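Long-range contacts in variant surface glycoprotein MITat 1.13 (Trypanosoma brucei, PDB 6Z8H), which probably forms part of the coat on the parasite surface and, as one of a large repertoire of antigenically distinct glycoproteins, probably lets the trypanosome evade the host immune response: residues D46-K51 / G275-C280; N57-N62 / D93-C98; Y66-T71 / K339-I344; P107-A112 / K269-A274. One frame throughout, in Å; residues are numbered along the deposited sequence.

Interaction 1. Residues D46-K51 / G275-C280; sequences DLYTSK and GASTPC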
# COMPACT_ATOMS: atom_id res chain seq x y z
N ASP A 46 -3.73 5.06 9.36
CA ASP A 46 -2.43 5.64 9.68
C ASP A 46 -1.86 5.09 10.98
O ASP A 46 -0.63 4.98 11.11
CB ASP A 46 -2.52 7.16 9.74
CG ASP A 46 -1.14 7.82 9.77
OD1 ASP A 46 -0.48 7.85 8.71
OD2 ASP A 46 -0.70 8.26 10.86
N LEU A 47 -2.70 4.68 11.94
CA LEU A 47 -2.17 4.07 13.16
C LEU A 47 -1.34 2.84 12.83
O LEU A 47 -0.28 2.58 13.44
CB LEU A 47 -3.30 3.64 14.08
CG LEU A 47 -4.29 4.71 14.53
CD1 LEU A 47 -5.37 4.05 15.36
CD2 LEU A 47 -3.59 5.81 15.27
N TYR A 48 -1.83 2.02 11.90
CA TYR A 48 -1.17 0.78 11.54
C TYR A 48 -0.03 1.02 10.56
O TYR A 48 1.03 0.41 10.70
CB TYR A 48 -2.17 -0.22 10.95
CG TYR A 48 -3.34 -0.52 11.86
CD1 TYR A 48 -4.48 0.27 11.84
CD2 TYR A 48 -3.34 -1.61 12.71
CE1 TYR A 48 -5.55 0.00 12.64
CE2 TYR A 48 -4.41 -1.88 13.54
CZ TYR A 48 -5.52 -1.06 13.50
OH TYR A 48 -6.63 -1.31 14.30
N THR A 49 -0.22 1.88 9.56
CA THR A 49 0.87 2.07 8.60
C THR A 49 2.03 2.85 9.20
O THR A 49 3.19 2.61 8.83
CB THR A 49 0.37 2.75 7.33
OG1 THR A 49 -0.19 4.03 7.66
CG2 THR A 49 -0.69 1.91 6.65
N SER A 50 1.76 3.71 10.17
CA SER A 50 2.84 4.45 10.82
C SER A 50 3.68 3.52 11.66
O SER A 50 4.91 3.60 11.62
CB SER A 50 2.27 5.56 11.72
OG SER A 50 3.28 6.50 12.04
N LYS A 51 3.05 2.58 12.38
CA LYS A 51 3.84 1.61 13.14
C LYS A 51 4.59 0.66 12.21
O LYS A 51 5.72 0.26 12.51
CB LYS A 51 2.92 0.81 14.06
CG LYS A 51 2.32 1.63 15.21
CD LYS A 51 3.36 2.18 16.20
CE LYS A 51 2.70 2.94 17.35
NZ LYS A 51 3.69 3.64 18.22
N GLY A 275 -1.72 -9.96 16.05
CA GLY A 275 -0.68 -9.33 16.85
C GLY A 275 0.36 -8.61 16.04
O GLY A 275 1.53 -8.57 16.45
N ALA A 276 -0.03 -8.06 14.89
CA ALA A 276 0.91 -7.52 13.91
C ALA A 276 0.89 -6.00 13.83
O ALA A 276 1.39 -5.43 12.85
CB ALA A 276 0.62 -8.11 12.53
N SER A 277 0.32 -5.33 14.84
CA SER A 277 0.19 -3.88 14.78
C SER A 277 1.51 -3.14 14.95
O SER A 277 1.64 -2.02 14.48
CB SER A 277 -0.79 -3.40 15.85
OG SER A 277 -2.09 -3.94 15.68
N THR A 278 2.50 -3.73 15.62
CA THR A 278 3.73 -3.01 15.95
C THR A 278 4.92 -3.93 15.68
O THR A 278 5.65 -4.30 16.61
CB THR A 278 3.76 -2.53 17.40
OG1 THR A 278 3.53 -3.63 18.32
CG2 THR A 278 2.71 -1.44 17.68
N PRO A 279 5.14 -4.30 14.43
CA PRO A 279 6.24 -5.21 14.10
C PRO A 279 7.60 -4.54 14.24
O PRO A 279 7.78 -3.35 14.04
CB PRO A 279 5.99 -5.57 12.64
CG PRO A 279 5.27 -4.35 12.09
CD PRO A 279 4.39 -3.85 13.24
N CYS A 280 8.60 -5.37 14.58
CA CYS A 280 10.00 -4.93 14.63
C CYS A 280 10.17 -3.71 15.52
O CYS A 280 10.77 -2.70 15.13
CB CYS A 280 10.57 -4.65 13.24
SG CYS A 280 12.41 -4.38 13.42
O HOH W 1 6.25 -1.25 14.92
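S277, T278 and P279, in the loop that follows helix 260-273, run along Y48 and K51 on one side of helix 34-75. The loop starts at G275, the first residue to leave helical geometry; its positive phi (64°) and two bonds back into the last turn make a Schellman motif, which swings the chain across to helix 34-75. A276 lies against A105 of helix 78-129. S277 makes two different contacts. Its hydroxyl meets the edge of the Y48 ring near the ring plane, OG lying 3.8 Å from CE2 of Y48, a van der Waals approach. Its carbonyl points at the base of K51, with O of S277 only 3.1 Å from CB of K51. The lysine then bends at chi2 (-63°), and its chain runs beside T278, the two side chains pointing the same way with CG of K51 4.0 Å from CG2 of T278. At P279 the ring comes near the helix backbone, CD lying 4.4 Å from the carbonyl O of K51. One water joins the backbones here, donating to O of K51 at 2.9 Å and to O of P279 at 2.7 Å. C280 ends the run in a disulfide with C98. The phenol of Y48 is fixed from outside, its OH hydrogen-bonded to E182 and R272. The direct contact is thus van der Waals in kind: carbon and oxygen atoms set the spacing, and polar attraction between the two backbones passes through the water.

Interaction 2. Residues N57-N62 / D93-C98; sequences NNEREN and DILDIC
Within the long antiparallel helical hairpin of this elongated domain, formed by helices 34-75 and 78-129, E59 and N62 face I94, L95 and C98. The local axes approach to 9.9 Å, with 149° between their directions. C98 comes closest: chi1 of 160° sets SG opposite its own backbone N and sends the sulfur against E59, where it lies 3.5 Å from CB. The same SG is 3.9 Å from ND2 of N62 and is bonded to C280 of the loop after helix 260-273. N62 offers its CB to CD1 of L95 at 3.8 Å, while the N62 and I94 side chains cross at about a right angle, with ND2 4.0 Å from CG2 of I94. That buried amide is held at both ends by the loop, OD1 by the backbone N of I284 and ND2 by the O of S282. E59 bends at chi2 and brings OE2 to 4.2 Å from CD1 of L95; the carboxylate finds its charge partner in R99. L95 also packs on L368 of the second subunit. No polar pair forms between the two segments: mainly carbon and the C98 sulfur meet, and the N62 amide and E59 carboxylate beside them find their partners elsewhere.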
# COMPACT_ATOMS: atom_id res chain seq x y z
N ASN A 57 11.87 1.03 9.31
CA ASN A 57 13.05 1.80 9.68
C ASN A 57 13.89 1.05 10.71
O ASN A 57 15.12 1.01 10.61
CB ASN A 57 12.61 3.17 10.21
CG ASN A 57 12.05 4.05 9.12
OD1 ASN A 57 12.51 4.04 7.98
ND2 ASN A 57 11.02 4.83 9.47
N ASN A 58 13.24 0.39 11.66
CA ASN A 58 13.99 -0.33 12.69
C ASN A 58 14.74 -1.49 12.09
O ASN A 58 15.85 -1.81 12.53
CB ASN A 58 13.05 -0.82 13.79
CG ASN A 58 12.55 0.29 14.69
OD1 ASN A 58 13.04 1.42 14.67
ND2 ASN A 58 11.59 -0.05 15.51
N GLU A 59 14.15 -2.18 11.11
CA GLU A 59 14.82 -3.29 10.45
C GLU A 59 16.04 -2.79 9.70
O GLU A 59 17.07 -3.49 9.64
CB GLU A 59 13.87 -4.02 9.51
CG GLU A 59 14.35 -5.35 8.93
CD GLU A 59 15.31 -5.25 7.76
OE1 GLU A 59 15.34 -4.23 7.03
OE2 GLU A 59 16.06 -6.23 7.55
N ARG A 60 15.94 -1.62 9.07
CA ARG A 60 17.10 -1.06 8.40
C ARG A 60 18.21 -0.79 9.40
O ARG A 60 19.38 -1.12 9.15
CB ARG A 60 16.74 0.22 7.64
CG ARG A 60 17.94 0.99 7.11
CD ARG A 60 17.57 2.31 6.43
NE ARG A 60 17.30 3.38 7.39
CZ ARG A 60 16.12 3.98 7.53
NH1 ARG A 60 15.09 3.65 6.75
NH2 ARG A 60 15.97 4.94 8.43
N GLU A 61 17.86 -0.21 10.55
CA GLU A 61 18.85 0.08 11.58
C GLU A 61 19.40 -1.20 12.18
O GLU A 61 20.59 -1.28 12.46
CB GLU A 61 18.25 0.94 12.69
CG GLU A 61 17.94 2.36 12.29
CD GLU A 61 17.46 3.21 13.44
OE1 GLU A 61 17.50 2.75 14.60
OE2 GLU A 61 17.03 4.34 13.18
N ASN A 62 18.55 -2.22 12.39
CA ASN A 62 19.03 -3.48 12.95
C ASN A 62 19.94 -4.21 11.96
O ASN A 62 20.95 -4.80 12.37
CB ASN A 62 17.85 -4.37 13.36
CG ASN A 62 17.19 -3.94 14.66
OD1 ASN A 62 17.83 -3.32 15.51
ND2 ASN A 62 15.89 -4.24 14.81
N ASP A 93 19.26 -12.76 16.96
CA ASP A 93 17.91 -13.06 17.42
C ASP A 93 16.99 -11.86 17.19
O ASP A 93 15.89 -12.00 16.63
CB ASP A 93 17.94 -13.41 18.90
CG ASP A 93 18.34 -14.83 19.15
OD1 ASP A 93 18.26 -15.64 18.21
OD2 ASP A 93 18.72 -15.12 20.30
N ILE A 94 17.43 -10.67 17.60
CA ILE A 94 16.61 -9.47 17.43
C ILE A 94 16.30 -9.23 15.96
O ILE A 94 15.15 -8.97 15.58
CB ILE A 94 17.32 -8.26 18.07
CG1 ILE A 94 17.33 -8.41 19.60
CG2 ILE A 94 16.55 -6.97 17.67
CD1 ILE A 94 18.32 -7.50 20.29
N LEU A 95 17.30 -9.34 15.10
CA LEU A 95 17.11 -9.03 13.69
C LEU A 95 16.19 -10.06 13.04
O LEU A 95 15.33 -9.72 12.23
CB LEU A 95 18.47 -9.01 12.99
CG LEU A 95 18.52 -8.73 11.50
CD1 LEU A 95 17.72 -7.49 11.18
CD2 LEU A 95 19.98 -8.63 11.03
N ASP A 96 16.39 -11.34 13.34
CA ASP A 96 15.55 -12.37 12.74
C ASP A 96 14.09 -12.20 13.15
O ASP A 96 13.19 -12.30 12.31
CB ASP A 96 16.08 -13.76 13.09
CG ASP A 96 15.52 -14.84 12.19
OD1 ASP A 96 15.84 -14.83 10.98
OD2 ASP A 96 14.80 -15.71 12.68
N ILE A 97 13.84 -11.95 14.43
CA ILE A 97 12.47 -11.77 14.90
C ILE A 97 11.86 -10.52 14.26
O ILE A 97 10.70 -10.53 13.81
CB ILE A 97 12.42 -11.71 16.44
CG1 ILE A 97 12.64 -13.10 17.04
CG2 ILE A 97 11.06 -11.09 16.88
CD1 ILE A 97 13.18 -13.06 18.44
N CYS A 98 12.64 -9.45 14.20
CA CYS A 98 12.21 -8.20 13.57
C CYS A 98 11.75 -8.45 12.14
O CYS A 98 10.65 -8.03 11.74
CB CYS A 98 13.40 -7.24 13.62
SG CYS A 98 13.30 -5.90 12.43

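Interaction 3. Residues Y66-T71 / K339-I344; sequences YSKLVT and KTWKDI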
# COMPACT_ATOMS: atom_id res chain seq x y z
N TYR A 66 23.81 -5.08 12.98
CA TYR A 66 24.36 -6.43 12.99
C TYR A 66 25.58 -6.51 12.10
O TYR A 66 26.56 -7.16 12.45
CB TYR A 66 23.30 -7.43 12.53
CG TYR A 66 23.78 -8.85 12.57
CD1 TYR A 66 24.03 -9.49 13.76
CD2 TYR A 66 24.01 -9.54 11.40
CE1 TYR A 66 24.49 -10.79 13.80
CE2 TYR A 66 24.45 -10.85 11.41
CZ TYR A 66 24.71 -11.46 12.62
OH TYR A 66 25.16 -12.76 12.60
N SER A 67 25.53 -5.89 10.93
CA SER A 67 26.71 -5.88 10.08
C SER A 67 27.89 -5.20 10.75
O SER A 67 29.02 -5.66 10.63
CB SER A 67 26.38 -5.24 8.74
OG SER A 67 25.58 -6.13 8.01
N LYS A 68 27.59 -4.12 11.48
CA LYS A 68 28.60 -3.32 12.23
C LYS A 68 29.24 -4.22 13.30
O LYS A 68 30.46 -4.10 13.51
CB LYS A 68 27.94 -2.09 12.86
CG LYS A 68 27.95 -0.84 12.00
CD LYS A 68 27.96 0.45 12.79
CE LYS A 68 26.84 1.40 12.41
NZ LYS A 68 26.83 2.60 13.26
N LEU A 69 28.44 -5.07 13.95
CA LEU A 69 28.92 -5.96 15.01
C LEU A 69 29.81 -7.05 14.43
O LEU A 69 30.86 -7.37 14.99
CB LEU A 69 27.75 -6.60 15.77
CG LEU A 69 26.95 -5.72 16.73
CD1 LEU A 69 25.75 -6.47 17.25
CD2 LEU A 69 27.87 -5.32 17.87
N VAL A 70 29.39 -7.68 13.33
CA VAL A 70 30.19 -8.76 12.75
C VAL A 70 31.54 -8.21 12.30
O VAL A 70 32.60 -8.80 12.56
CB VAL A 70 29.44 -9.46 11.61
CG1 VAL A 70 30.35 -10.45 10.90
CG2 VAL A 70 28.21 -10.15 12.14
N THR A 71 31.51 -7.09 11.59
CA THR A 71 32.74 -6.51 11.07
C THR A 71 33.67 -6.11 12.19
O THR A 71 34.86 -6.43 12.17
CB THR A 71 32.40 -5.30 10.20
OG1 THR A 71 31.46 -5.65 9.16
CG2 THR A 71 33.64 -4.70 9.57
N LYS A 339 29.51 4.66 24.91
CA LYS A 339 30.88 4.16 24.83
C LYS A 339 30.97 2.91 23.95
O LYS A 339 31.73 2.88 22.98
CB LYS A 339 31.46 3.88 26.23
CG LYS A 339 31.51 5.11 27.12
CD LYS A 339 32.74 5.97 26.85
CE LYS A 339 33.41 6.37 28.17
NZ LYS A 339 34.49 7.40 28.01
N THR A 340 30.16 1.88 24.23
CA THR A 340 30.36 0.61 23.53
C THR A 340 30.14 0.77 22.04
O THR A 340 30.95 0.34 21.23
CB THR A 340 29.44 -0.48 24.07
OG1 THR A 340 29.40 -0.44 25.50
CG2 THR A 340 29.93 -1.86 23.63
N TRP A 341 29.01 1.36 21.65
CA TRP A 341 28.75 1.53 20.22
C TRP A 341 29.65 2.58 19.59
O TRP A 341 29.95 2.49 18.39
CB TRP A 341 27.26 1.82 19.98
CG TRP A 341 26.50 0.55 19.75
CD1 TRP A 341 25.73 -0.12 20.65
CD2 TRP A 341 26.52 -0.24 18.57
NE1 TRP A 341 25.26 -1.28 20.09
CE2 TRP A 341 25.71 -1.37 18.80
CE3 TRP A 341 27.12 -0.10 17.32
CZ2 TRP A 341 25.50 -2.36 17.83
CZ3 TRP A 341 26.91 -1.07 16.36
CH2 TRP A 341 26.09 -2.17 16.61
N LYS A 342 30.10 3.53 20.37
CA LYS A 342 31.08 4.50 19.87
C LYS A 342 32.38 3.73 19.58
O LYS A 342 32.94 3.96 18.55
CB LYS A 342 31.24 5.66 20.85
CG LYS A 342 30.17 6.73 20.70
CD LYS A 342 30.11 7.30 19.29
CE LYS A 342 29.30 8.57 19.16
NZ LYS A 342 28.93 8.85 17.75
N ASP A 343 32.84 2.86 20.49
CA ASP A 343 34.06 2.11 20.26
C ASP A 343 33.91 1.15 19.08
O ASP A 343 34.86 0.94 18.32
CB ASP A 343 34.43 1.35 21.54
CG ASP A 343 34.87 2.27 22.66
OD1 ASP A 343 35.08 3.48 22.39
OD2 ASP A 343 34.99 1.79 23.80
N ILE A 344 32.72 0.55 18.93
CA ILE A 344 32.48 -0.32 17.78
C ILE A 344 32.67 0.46 16.48
O ILE A 344 33.34 -0.00 15.55
CB ILE A 344 31.07 -0.94 17.86
CG1 ILE A 344 31.02 -2.00 18.96
CG2 ILE A 344 30.66 -1.56 16.52
CD1 ILE A 344 29.60 -2.47 19.29
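W341 turns the outer rim of its indole toward helix 34-75, and K68 and L69 meet it in different ways. CB of K68 lies in the ring plane at the edge, 3.8 Å from CZ3, and the lysine chain runs obliquely to the indole. L69 stands at about a right angle to the tryptophan side chain, with CG 3.7 Å from CH2. I344, one turn further along helix 336-345, lays CD1 over the centre of one indole face, 3.8 Å above its plane. From there the same methyl reaches CD2 of L69 at 3.6 Å, the two side chains crossing at a slant. CG2 of I344 lies 3.9 Å from O of K68. L69 has CG beside its own N (chi1 -73°), which carries both methyls toward the tryptophan and isoleucine. The short helix 336-345 thus packs across the long helix 34-75, the segments crossing at 68°, near where Y66 and V70 touch the second subunit. Y336 adds an edge-to-face ring contact with W341, and the K68 amine has long, weak ion pairs with D363 and E64. The junction is accordingly apolar: the lysine contributes its hydrocarbon chain, and the indole is packed by carbon at its edge and over one face.

Interaction 4. Residues P107-A112 / K269-A274; sequences PLVQAA and KAIRSA
L108 and I271 adopt matching first torsions (chi1 -60° and -61°), each with the next carbon beside its own N, and this sends the two extended chains toward the facing helix. CD1 of L108 meets CB of A274 at 3.5 Å, tighter than usual for two carbons. Its second methyl, CD2, is 4.4 Å from CB of A270, so the leucine spans the alanines that lie one turn apart. Nearer the leucine backbone, CB packs on CG1 of I271 at 3.9 Å. I271 in turn pushes CD1 toward helix 78-129. That methyl lies 4.0 Å from CB of A112 and 4.1 Å from CG2 of V109, which the isoleucine crosses obliquely. Alanines on both sides are consistent with the local axis separation of 9.2 Å. Beyond the apolar strip, OG of S273 donates to O of K269 at 3.2 Å, and R272, which takes no part in this contact, forms a salt bridge with E183. Helix 78-129 is kinked at P107, whose N makes no bond to the preceding turn. V109 also touches T49 and Y52, and I271 touches Y48, which brings helix 34-75 in as a third member. At 165° the two segments are nearly antiparallel, and with helix 34-75 they form a local three-helix bundle, in which the shorter helix 260-273 packs along the two-helix hairpin through branched aliphatic side chains and alanines.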
# COMPACT_ATOMS: atom_id res chain seq x y z
N PRO A 107 1.43 -8.61 4.53
CA PRO A 107 0.19 -8.83 3.74
C PRO A 107 -1.07 -8.33 4.44
O PRO A 107 -2.05 -7.99 3.77
CB PRO A 107 0.15 -10.35 3.52
CG PRO A 107 1.02 -10.91 4.65
CD PRO A 107 2.10 -9.89 4.86
N LEU A 108 -1.08 -8.31 5.77
CA LEU A 108 -2.24 -7.78 6.49
C LEU A 108 -2.34 -6.27 6.33
O LEU A 108 -3.43 -5.73 6.11
CB LEU A 108 -2.11 -8.17 7.97
CG LEU A 108 -2.06 -9.67 8.23
CD1 LEU A 108 -1.67 -9.95 9.68
CD2 LEU A 108 -3.37 -10.34 7.90
N VAL A 109 -1.22 -5.56 6.40
CA VAL A 109 -1.21 -4.12 6.20
C VAL A 109 -1.57 -3.79 4.77
O VAL A 109 -2.39 -2.89 4.52
CB VAL A 109 0.15 -3.54 6.60
CG1 VAL A 109 0.27 -2.07 6.21
CG2 VAL A 109 0.39 -3.72 8.09
N GLN A 110 -1.06 -4.56 3.81
CA GLN A 110 -1.39 -4.33 2.41
C GLN A 110 -2.88 -4.52 2.18
O GLN A 110 -3.51 -3.72 1.47
CB GLN A 110 -0.60 -5.27 1.51
CG GLN A 110 0.90 -4.95 1.37
CD GLN A 110 1.70 -6.07 0.74
OE1 GLN A 110 1.27 -7.23 0.70
NE2 GLN A 110 2.89 -5.73 0.26
N ALA A 111 -3.48 -5.57 2.76
CA ALA A 111 -4.91 -5.81 2.57
C ALA A 111 -5.75 -4.68 3.15
O ALA A 111 -6.77 -4.30 2.57
CB ALA A 111 -5.28 -7.16 3.19
N ALA A 112 -5.31 -4.12 4.28
CA ALA A 112 -6.05 -3.02 4.91
C ALA A 112 -5.92 -1.74 4.10
O ALA A 112 -6.90 -1.01 3.91
CB ALA A 112 -5.55 -2.82 6.33
N LYS A 269 -9.09 -5.09 11.95
CA LYS A 269 -9.15 -6.08 13.02
C LYS A 269 -8.21 -7.26 12.73
O LYS A 269 -7.60 -7.82 13.65
CB LYS A 269 -10.57 -6.59 13.21
CG LYS A 269 -10.69 -7.54 14.37
CD LYS A 269 -12.13 -7.83 14.73
CE LYS A 269 -12.23 -8.60 16.03
NZ LYS A 269 -13.61 -9.05 16.33
N ALA A 270 -8.07 -7.64 11.45
CA ALA A 270 -7.18 -8.75 11.12
C ALA A 270 -5.74 -8.49 11.54
O ALA A 270 -5.01 -9.42 11.92
CB ALA A 270 -7.23 -9.04 9.61
N ILE A 271 -5.31 -7.23 11.47
CA ILE A 271 -3.96 -6.89 11.90
C ILE A 271 -3.85 -7.10 13.39
O ILE A 271 -2.90 -7.72 13.88
CB ILE A 271 -3.59 -5.45 11.50
CG1 ILE A 271 -3.63 -5.25 9.99
CG2 ILE A 271 -2.20 -5.10 12.06
CD1 ILE A 271 -3.47 -3.80 9.59
N ARG A 272 -4.83 -6.61 14.15
CA ARG A 272 -4.80 -6.75 15.60
C ARG A 272 -4.90 -8.22 16.02
O ARG A 272 -4.18 -8.66 16.93
CB ARG A 272 -5.94 -5.93 16.22
CG ARG A 272 -5.94 -4.48 15.79
CD ARG A 272 -6.80 -3.62 16.72
NE ARG A 272 -8.16 -4.13 16.75
CZ ARG A 272 -9.12 -3.76 15.90
NH1 ARG A 272 -8.88 -2.88 14.94
NH2 ARG A 272 -10.33 -4.29 16.02
N SER A 273 -5.73 -9.00 15.34
CA SER A 273 -5.91 -10.39 15.73
C SER A 273 -4.63 -11.19 15.53
O SER A 273 -4.36 -12.13 16.29
CB SER A 273 -7.03 -11.02 14.91
OG SER A 273 -8.28 -10.47 15.28
N ALA A 274 -3.82 -10.81 14.55
CA ALA A 274 -2.54 -11.47 14.31
C ALA A 274 -1.43 -10.96 15.22
O ALA A 274 -0.31 -11.48 15.19
CB ALA A 274 -2.14 -11.28 12.85

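How the interactions relate
Helix 34-75 supplies one side of interactions 1, 2 and 3, and its hairpin partner 78-129 enters interactions 2 and 4. Interaction 2 is the most buried; the others mix buried and more exposed residues. Besides the disulfide that ties interaction 1 to interaction 2, N58 reaches the O of C280. Interactions 1 and 4 adjoin near the middle of the chain, where the N of A276 probably bonds the O of I271. Interaction 3 lies farthest from the centre and meets interaction 2 through L95 and Y66; both also touch the second subunit. Aliphatic packing dominates interaction 4, an aromatic ring interaction 3 and sulfur interaction 2, whereas interaction 1 combines van der Waals contacts of a loop with one bridging water.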